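Monosaccharide ABC transporter substrate-binding protein, CUT2 family (Bradyrhizobium sp., PDB 4YHS) probably binds a sugar or related small solute in the periplasm and delivers it to an ABC importer of the CUT2 monosaccharide family. Local coordinates at residues W59-S64 against T117-I122; G129-I134 against G150-D155; P143-V148 against I156-L161. All coordinates share one frame; numbering follows the deposited sequence.

Contact 1: W59-S64 against T117-I122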
loop_
_atom_site.group_PDB
_atom_site.type_symbol
_atom_site.label_atom_id
_atom_site.label_comp_id
_atom_site.label_asym_id
_atom_site.label_seq_id
_atom_site.Cartn_x
_atom_site.Cartn_y
_atom_site.Cartn_z
ATOM N N TRP A 59 9.577 -12.924 -21.744
ATOM C CA TRP A 59 10.309 -13.168 -20.508
ATOM C C TRP A 59 9.462 -13.975 -19.527
ATOM O O TRP A 59 8.255 -13.786 -19.438
ATOM C CB TRP A 59 10.729 -11.848 -19.863
ATOM C CG TRP A 59 11.585 -10.996 -20.754
ATOM C CD1 TRP A 59 11.218 -9.857 -21.414
ATOM C CD2 TRP A 59 12.948 -11.233 -21.082
ATOM N NE1 TRP A 59 12.274 -9.365 -22.138
ATOM C CE2 TRP A 59 13.350 -10.200 -21.962
ATOM C CE3 TRP A 59 13.863 -12.226 -20.736
ATOM C CZ2 TRP A 59 14.630 -10.120 -22.470
ATOM C CZ3 TRP A 59 15.143 -12.148 -21.246
ATOM C CH2 TRP A 59 15.516 -11.102 -22.108
ATOM N N LYS A 60 10.099 -14.908 -18.831
ATOM C CA LYS A 60 9.457 -15.614 -17.723
ATOM C C LYS A 60 9.702 -14.927 -16.384
ATOM O O LYS A 60 10.849 -14.740 -15.984
ATOM C CB LYS A 60 9.971 -17.046 -17.636
ATOM C CG LYS A 60 9.480 -17.967 -18.751
ATOM C CD LYS A 60 9.827 -19.454 -18.468
ATOM C CE LYS A 60 9.206 -20.026 -17.174
ATOM N NZ LYS A 60 7.846 -20.621 -17.369
ATOM N N LEU A 61 8.621 -14.576 -15.688
ATOM C CA LEU A 61 8.714 -13.872 -14.414
ATOM C C LEU A 61 8.119 -14.731 -13.325
ATOM O O LEU A 61 6.933 -15.063 -13.382
ATOM C CB LEU A 61 7.958 -12.536 -14.433
ATOM C CG LEU A 61 8.322 -11.541 -15.543
ATOM C CD1 LEU A 61 7.526 -10.266 -15.387
ATOM C CD2 LEU A 61 9.812 -11.259 -15.572
ATOM N N CYS A 62 8.933 -15.089 -12.342
ATOM C CA CYS A 62 8.416 -15.780 -11.157
ATOM C C CYS A 62 7.957 -14.711 -10.183
ATOM O O CYS A 62 8.723 -13.782 -9.885
ATOM C CB CYS A 62 9.477 -16.690 -10.529
ATOM S SG CYS A 62 8.991 -17.313 -8.910
ATOM N N VAL A 63 6.710 -14.809 -9.707
ATOM C CA VAL A 63 6.175 -13.826 -8.768
ATOM C C VAL A 63 5.782 -14.571 -7.493
ATOM O O VAL A 63 4.953 -15.473 -7.533
ATOM C CB VAL A 63 4.964 -13.049 -9.339
ATOM C CG1 VAL A 63 4.565 -11.912 -8.373
ATOM C CG2 VAL A 63 5.317 -12.483 -10.701
ATOM N N SER A 64 6.378 -14.164 -6.372
ATOM C CA SER A 64 6.164 -14.799 -5.060
ATOM C C SER A 64 5.446 -13.856 -4.092
ATOM O O SER A 64 5.951 -12.771 -3.763
ATOM C CB SER A 64 7.518 -15.242 -4.489
ATOM O OG SER A 64 7.439 -15.632 -3.129
ATOM N N THR A 117 13.567 -19.625 -14.670
ATOM C CA THR A 117 12.906 -18.339 -14.771
ATOM C C THR A 117 13.921 -17.243 -15.131
ATOM O O THR A 117 15.133 -17.437 -14.973
ATOM C CB THR A 117 12.201 -17.984 -13.464
ATOM O OG1 THR A 117 11.315 -16.900 -13.683
ATOM C CG2 THR A 117 13.202 -17.605 -12.389
ATOM N N ASP A 118 13.430 -16.112 -15.620
ATOM C CA ASP A 118 14.295 -14.994 -15.985
ATOM C C ASP A 118 14.469 -13.938 -14.901
ATOM O O ASP A 118 15.554 -13.373 -14.776
ATOM C CB ASP A 118 13.771 -14.344 -17.265
ATOM C CG ASP A 118 13.764 -15.303 -18.426
ATOM O OD1 ASP A 118 14.727 -16.089 -18.558
ATOM O OD2 ASP A 118 12.815 -15.269 -19.226
ATOM N N ALA A 119 13.410 -13.674 -14.133
ATOM C CA ALA A 119 13.446 -12.725 -13.016
ATOM C C ALA A 119 12.477 -13.184 -11.932
ATOM O O ALA A 119 11.541 -13.929 -12.216
ATOM C CB ALA A 119 13.087 -11.303 -13.484
ATOM N N VAL A 120 12.739 -12.736 -10.702
ATOM C CA VAL A 120 11.891 -13.023 -9.557
ATOM C C VAL A 120 11.375 -11.714 -8.927
ATOM O O VAL A 120 12.157 -10.848 -8.564
ATOM C CB VAL A 120 12.648 -13.868 -8.499
ATOM C CG1 VAL A 120 11.747 -14.132 -7.308
ATOM C CG2 VAL A 120 13.115 -15.201 -9.107
ATOM N N ILE A 121 10.057 -11.592 -8.798
ATOM C CA ILE A 121 9.406 -10.466 -8.147
ATOM C C ILE A 121 8.865 -10.981 -6.819
ATOM O O ILE A 121 8.151 -11.952 -6.802
ATOM C CB ILE A 121 8.287 -9.897 -9.063
ATOM C CG1 ILE A 121 8.918 -9.342 -10.343
ATOM C CG2 ILE A 121 7.478 -8.821 -8.377
ATOM C CD1 ILE A 121 7.882 -9.035 -11.424
ATOM N N ILE A 122 9.241 -10.348 -5.713
ATOM C CA ILE A 122 8.932 -10.865 -4.374
ATOM C C ILE A 122 8.186 -9.859 -3.501
ATOM O O ILE A 122 8.653 -8.744 -3.299
ATOM C CB ILE A 122 10.216 -11.243 -3.608
ATOM C CG1 ILE A 122 11.044 -12.270 -4.356
ATOM C CG2 ILE A 122 9.892 -11.819 -2.222
ATOM C CD1 ILE A 122 12.359 -12.592 -3.660
#
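Adjacent parallel strands of the N-terminal lobe's sheet meet here, with Leu-61 to Ser-64 running beside Ala-119 to Ile-122, their axes 4.7 Å apart. Where the pairing begins, the Asp-118 carboxylate replaces a backbone acceptor: Lys-60 N donates to Asp-118 OD2 at 2.8 Å, approaching from the anti side and 28° out of the carboxylate plane, while Asp-118 N donates back to Lys-60 O. Asp-118 CG stands beside its backbone N (chi1 -61°), which turns OD2 to the edge of the Trp-59 ring, 3.6 Å from CE3, with the two planes 86° apart. Further along, Cys-62 N, Ile-121 N and Ser-64 N bond in turn to Ala-119 O, Cys-62 O and Ile-121 O, the regular parallel pattern expected in a Rossmann-like periplasmic binding protein lobe. One face carries Leu-61, Val-63, Ala-119 and Ile-121: Leu-61 CD2 lies 3.9 Å from Ala-119 CB, and its CD1 branch 4.2 Å from Ile-121 CD1. Helix 299-314 packs over this face. On the other, where helix 102-115 lies, Cys-62 CB approaches Val-120 CG2 at 4.2 Å, and Cys-62 SG is joined to Cys-112 by a disulfide.

Contact 2: G129-I134 against G150-D155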
loop_
_atom_site.group_PDB
_atom_site.type_symbol
_atom_site.label_atom_id
_atom_site.label_comp_id
_atom_site.label_asym_id
_atom_site.label_seq_id
_atom_site.Cartn_x
_atom_site.Cartn_y
_atom_site.Cartn_z
ATOM N N GLY A 129 14.337 -12.233 6.010
ATOM C CA GLY A 129 14.239 -13.686 6.029
ATOM C C GLY A 129 14.575 -14.366 4.709
ATOM O O GLY A 129 14.882 -15.554 4.666
ATOM N N LEU A 130 14.472 -13.603 3.621
ATOM C CA LEU A 130 14.759 -14.110 2.277
ATOM C C LEU A 130 16.148 -13.704 1.787
ATOM O O LEU A 130 16.530 -14.022 0.660
ATOM C CB LEU A 130 13.732 -13.590 1.280
ATOM C CG LEU A 130 12.266 -13.808 1.623
ATOM C CD1 LEU A 130 11.435 -13.173 0.524
ATOM C CD2 LEU A 130 11.977 -15.297 1.777
ATOM N N ASN A 131 16.904 -13.009 2.628
ATOM C CA ASN A 131 18.205 -12.484 2.211
ATOM C C ASN A 131 19.184 -13.575 1.751
ATOM O O ASN A 131 19.933 -13.390 0.797
ATOM C CB ASN A 131 18.817 -11.670 3.351
ATOM C CG ASN A 131 18.167 -10.309 3.509
ATOM O OD1 ASN A 131 17.180 -9.987 2.823
ATOM N ND2 ASN A 131 18.696 -9.504 4.437
ATOM N N LYS A 132 19.190 -14.712 2.420
ATOM C CA LYS A 132 20.082 -15.788 2.011
ATOM C C LYS A 132 19.702 -16.311 0.614
ATOM O O LYS A 132 20.563 -16.436 -0.269
ATOM C CB LYS A 132 20.050 -16.908 3.037
ATOM C CG LYS A 132 20.904 -18.099 2.701
ATOM C CD LYS A 132 20.886 -19.086 3.858
ATOM C CE LYS A 132 21.796 -20.276 3.609
ATOM N NZ LYS A 132 21.720 -20.759 2.202
ATOM N N VAL A 133 18.427 -16.602 0.392
ATOM C CA VAL A 133 18.031 -17.145 -0.906
ATOM C C VAL A 133 18.131 -16.079 -2.011
ATOM O O VAL A 133 18.501 -16.390 -3.152
ATOM C CB VAL A 133 16.601 -17.754 -0.882
ATOM C CG1 VAL A 133 15.514 -16.694 -0.574
ATOM C CG2 VAL A 133 16.311 -18.472 -2.211
ATOM N N ILE A 134 17.826 -14.829 -1.688
ATOM C CA ILE A 134 18.044 -13.753 -2.663
ATOM C C ILE A 134 19.526 -13.648 -3.073
ATOM O O ILE A 134 19.833 -13.460 -4.249
ATOM C CB ILE A 134 17.520 -12.402 -2.124
ATOM C CG1 ILE A 134 15.998 -12.478 -2.015
ATOM C CG2 ILE A 134 17.885 -11.280 -3.074
ATOM C CD1 ILE A 134 15.302 -11.267 -1.452
ATOM N N GLY A 150 9.264 -4.531 1.220
ATOM C CA GLY A 150 10.584 -4.035 1.577
ATOM C C GLY A 150 11.470 -5.152 2.059
ATOM O O GLY A 150 11.157 -5.871 3.006
ATOM N N ILE A 151 12.577 -5.304 1.361
ATOM C CA ILE A 151 13.590 -6.315 1.631
ATOM C C ILE A 151 14.919 -5.637 1.897
ATOM O O ILE A 151 15.287 -4.708 1.169
ATOM C CB ILE A 151 13.711 -7.274 0.419
ATOM C CG1 ILE A 151 12.417 -8.085 0.265
ATOM C CG2 ILE A 151 14.925 -8.187 0.510
ATOM C CD1 ILE A 151 12.304 -8.705 -1.115
ATOM N N SER A 152 15.649 -6.103 2.914
ATOM C CA SER A 152 16.924 -5.460 3.306
ATOM C C SER A 152 18.135 -6.021 2.549
ATOM O O SER A 152 19.237 -5.470 2.609
ATOM C CB SER A 152 17.123 -5.579 4.822
ATOM O OG SER A 152 17.527 -6.876 5.214
ATOM N N SER A 153 17.939 -7.103 1.802
ATOM C CA SER A 153 19.032 -7.655 1.004
ATOM C C SER A 153 19.666 -6.624 0.072
ATOM O O SER A 153 18.956 -5.921 -0.637
ATOM C CB SER A 153 18.548 -8.821 0.131
ATOM O OG SER A 153 19.602 -9.215 -0.743
ATOM N N PRO A 154 20.992 -6.529 0.069
ATOM C CA PRO A 154 21.666 -5.660 -0.909
ATOM C C PRO A 154 21.622 -6.161 -2.344
ATOM O O PRO A 154 22.001 -5.417 -3.244
ATOM C CB PRO A 154 23.109 -5.659 -0.412
ATOM C CG PRO A 154 23.263 -6.959 0.234
ATOM C CD PRO A 154 21.974 -7.206 0.943
ATOM N N ASP A 155 21.191 -7.405 -2.553
ATOM C CA ASP A 155 21.125 -7.987 -3.893
ATOM C C ASP A 155 19.782 -7.807 -4.626
ATOM O O ASP A 155 19.455 -8.533 -5.568
ATOM C CB ASP A 155 21.465 -9.469 -3.788
ATOM C CG ASP A 155 22.947 -9.701 -3.629
ATOM O OD1 ASP A 155 23.716 -9.116 -4.428
ATOM O OD2 ASP A 155 23.323 -10.440 -2.695
HETATM O O HOH W 1 21.091 -10.914 0.342
#
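The flat group of this contact is the Asn-131 carboxamide, met in its plane by Ser-152 OG and on one face by Ser-153. Asn-131 ND2 donates to Ser-152 OG at 3.0 Å in a nearly straight bond (N-H...O 171°), with the acceptor 5° out of the amide plane. On that face Ser-153 CB sits over Asn-131 OD1, 3.2 Å away, and Ser-153 N is also 3.2 Å from Asn-131 OD1, displaced from the plane to the same side. These residues belong to a beta-alpha-beta unit: helix 131-138 connects parallel strands 119-122 and 144-147, and its first turn packs against the loop that follows the second strand. Ser-152 OG is also hydrogen-bonded to Asp-128, which ties that loop to the residues leading into the helix. Deeper in, Ile-134 and Ile-151 meet end on, Ile-134 CD1 being 3.7 Å from Ile-151 CG2; Ile-122 of the sheet packs against both, extending the apolar layer under the polar rim. Ser-153 OG accepts from Asp-155 N at 3.0 Å, an ST turn. The hydroxyl is anti to the backbone N of its own residue (chi1 173°), which places it both for this bond and beside the helix. A water donates to Asn-131 O and lies unusually close to Ser-153 OG, so its exact position is best treated with caution. The other branch of Ile-134 lies alongside the turn: Ile-134 CG2 is 3.6 Å from Ser-153 OG and 4.1 Å from Asp-155 CB.

Contact 3: P143-V148 against I156-L161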
loop_
_atom_site.group_PDB
_atom_site.type_symbol
_atom_site.label_atom_id
_atom_site.label_comp_id
_atom_site.label_asym_id
_atom_site.label_seq_id
_atom_site.Cartn_x
_atom_site.Cartn_y
_atom_site.Cartn_z
ATOM N N PRO A 143 17.583 -11.155 -11.956
ATOM C CA PRO A 143 17.171 -9.943 -11.235
ATOM C C PRO A 143 16.093 -10.249 -10.202
ATOM O O PRO A 143 15.191 -11.051 -10.489
ATOM C CB PRO A 143 16.613 -9.038 -12.336
ATOM C CG PRO A 143 17.115 -9.580 -13.601
ATOM C CD PRO A 143 17.332 -11.038 -13.402
ATOM N N VAL A 144 16.173 -9.606 -9.040
ATOM C CA VAL A 144 15.173 -9.785 -7.993
ATOM C C VAL A 144 14.569 -8.413 -7.699
ATOM O O VAL A 144 15.279 -7.461 -7.355
ATOM C CB VAL A 144 15.771 -10.409 -6.709
ATOM C CG1 VAL A 144 14.694 -10.603 -5.668
ATOM C CG2 VAL A 144 16.461 -11.753 -7.032
ATOM N N ILE A 145 13.246 -8.337 -7.812
ATOM C CA ILE A 145 12.494 -7.101 -7.569
ATOM C C ILE A 145 11.746 -7.165 -6.229
ATOM O O ILE A 145 11.005 -8.116 -5.968
ATOM C CB ILE A 145 11.453 -6.868 -8.675
ATOM C CG1 ILE A 145 12.056 -7.025 -10.060
ATOM C CG2 ILE A 145 10.809 -5.512 -8.528
ATOM C CD1 ILE A 145 13.138 -6.096 -10.354
ATOM N N ASP A 146 11.928 -6.132 -5.415
ATOM C CA ASP A 146 11.286 -5.969 -4.120
ATOM C C ASP A 146 9.932 -5.262 -4.289
ATOM O O ASP A 146 9.877 -4.058 -4.562
ATOM C CB ASP A 146 12.256 -5.170 -3.222
ATOM C CG ASP A 146 11.742 -4.906 -1.835
ATOM O OD1 ASP A 146 10.619 -5.345 -1.458
ATOM O OD2 ASP A 146 12.525 -4.235 -1.118
ATOM N N LEU A 147 8.847 -6.009 -4.085
ATOM C CA LEU A 147 7.473 -5.525 -4.341
ATOM C C LEU A 147 6.712 -5.337 -3.033
ATOM O O LEU A 147 6.593 -6.277 -2.224
ATOM C CB LEU A 147 6.726 -6.499 -5.265
ATOM C CG LEU A 147 5.214 -6.281 -5.490
ATOM C CD1 LEU A 147 4.889 -4.973 -6.182
ATOM C CD2 LEU A 147 4.623 -7.431 -6.310
ATOM N N VAL A 148 6.282 -4.095 -2.814
ATOM C CA VAL A 148 5.379 -3.673 -1.738
ATOM C C VAL A 148 5.994 -3.632 -0.335
ATOM O O VAL A 148 5.910 -2.587 0.331
ATOM C CB VAL A 148 4.110 -4.544 -1.669
ATOM C CG1 VAL A 148 3.245 -4.085 -0.477
ATOM C CG2 VAL A 148 3.250 -4.382 -2.953
ATOM N N ILE A 156 19.018 -6.817 -4.195
ATOM C CA ILE A 156 17.781 -6.439 -4.848
ATOM C C ILE A 156 18.095 -5.501 -6.023
ATOM O O ILE A 156 18.882 -4.560 -5.872
ATOM C CB ILE A 156 16.857 -5.760 -3.833
ATOM C CG1 ILE A 156 16.297 -6.799 -2.861
ATOM C CG2 ILE A 156 15.751 -4.971 -4.507
ATOM C CD1 ILE A 156 15.409 -7.831 -3.492
ATOM N N ALA A 157 17.491 -5.735 -7.185
ATOM C CA ALA A 157 17.763 -4.879 -8.353
ATOM C C ALA A 157 16.916 -3.608 -8.362
ATOM O O ALA A 157 17.343 -2.592 -8.910
ATOM C CB ALA A 157 17.546 -5.671 -9.670
ATOM N N ALA A 158 15.699 -3.683 -7.816
ATOM C CA ALA A 158 14.761 -2.553 -7.864
ATOM C C ALA A 158 13.705 -2.724 -6.791
ATOM O O ALA A 158 13.402 -3.847 -6.420
ATOM C CB ALA A 158 14.065 -2.443 -9.206
ATOM N N LYS A 159 13.153 -1.593 -6.334
ATOM C CA LYS A 159 12.019 -1.572 -5.418
ATOM C C LYS A 159 10.813 -0.912 -6.063
ATOM O O LYS A 159 10.930 0.109 -6.754
ATOM C CB LYS A 159 12.380 -0.846 -4.125
ATOM C CG LYS A 159 13.508 -1.497 -3.320
ATOM C CD LYS A 159 13.912 -0.672 -2.116
ATOM C CE LYS A 159 15.028 -1.368 -1.346
ATOM N NZ LYS A 159 14.476 -2.466 -0.509
ATOM N N SER A 160 9.652 -1.515 -5.832
ATOM C CA SER A 160 8.347 -0.944 -6.184
ATOM C C SER A 160 7.493 -0.977 -4.925
ATOM O O SER A 160 6.886 -2.012 -4.590
ATOM C CB SER A 160 7.693 -1.739 -7.296
ATOM O OG SER A 160 6.475 -1.146 -7.678
ATOM N N LEU A 161 7.456 0.140 -4.219
ATOM C CA LEU A 161 6.795 0.176 -2.941
ATOM C C LEU A 161 6.623 1.605 -2.435
ATOM O O LEU A 161 7.148 2.570 -3.019
ATOM C CB LEU A 161 7.593 -0.649 -1.925
ATOM C CG LEU A 161 9.114 -0.511 -1.969
ATOM C CD1 LEU A 161 9.567 0.815 -1.416
ATOM C CD2 LEU A 161 9.743 -1.667 -1.158
#
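Lys-159 runs beside Asp-146 from CB to NZ. Its CB lies 4.1 Å from Asp-146 O; CG is then 3.6 Å from Asp-146 OD2, CD passes the same oxygen slightly farther off, and CE is 3.8 Å from it. The chain is extended until its last torsion, where chi4 of -79° folds the ammonium back, and NZ closes a salt bridge to Asp-146 OD2 at 2.7 Å, meeting the oxygen almost head-on along its C-O bond. Asp-146 has CG anti to the backbone N (chi1 180°), which carries the carboxylate out beside this chain. OD2 also accepts from Ile-151 N, and NZ also donates to Ile-151 O, so the ion pair holds the backbone of the intervening loop by both a donor and an acceptor. A methionine in place of Lys-159 would probably leave the buried Asp-146 carboxylate without its charge partner and Ile-151 O without this donor. The pair sits on parallel strands 144-147 and 158-160, inclined by 25°, in the Rossmann-like sheet of the N-terminal lobe. Asp-146 N bonds to Ala-158 O and Ser-160 N to Asp-146 O. Before them Ala-157 N donates to Val-144 O at 2.8 Å, while the buried Ala-158 N has no partner in the model. Ile-156 adds apolar cover, its CG2 3.7 Å from Asp-146 CB and its CD1 3.6 Å from Val-144 CG1, that side chain crossing Val-144 at about a right angle. Past the ion pair, Val-148 N bonds to Ser-160 O, and the Val-148 side chain comes to about 6 Å from a bound Bis-Tris molecule, probably a crystallisation component, though one that may mark a pocket.

Contacts 1 and 3 are strand pairs of one sheet, joined where strand 119-122 neighbours 144-147: Val-120 O receives Ile-145 N, and Ile-122 O receives Leu-147 N. Contact 2 instead packs a helix start on a loop and is only partly buried, relying on one direct side-chain hydrogen bond and apolar packing. Contact 1 is the more buried of the strand pairs and is mostly apolar beyond its Asp-118 end, whereas contact 3 carries an ion pair and runs toward the side where Bis-Tris is bound. Segment 150-155 of contact 2 lies between the two segments of contact 3, and its Ile-151 is hydrogen-bonded to that ion pair. Ile-122 of contact 1 touches the other two, meeting Leu-130 and Val-144.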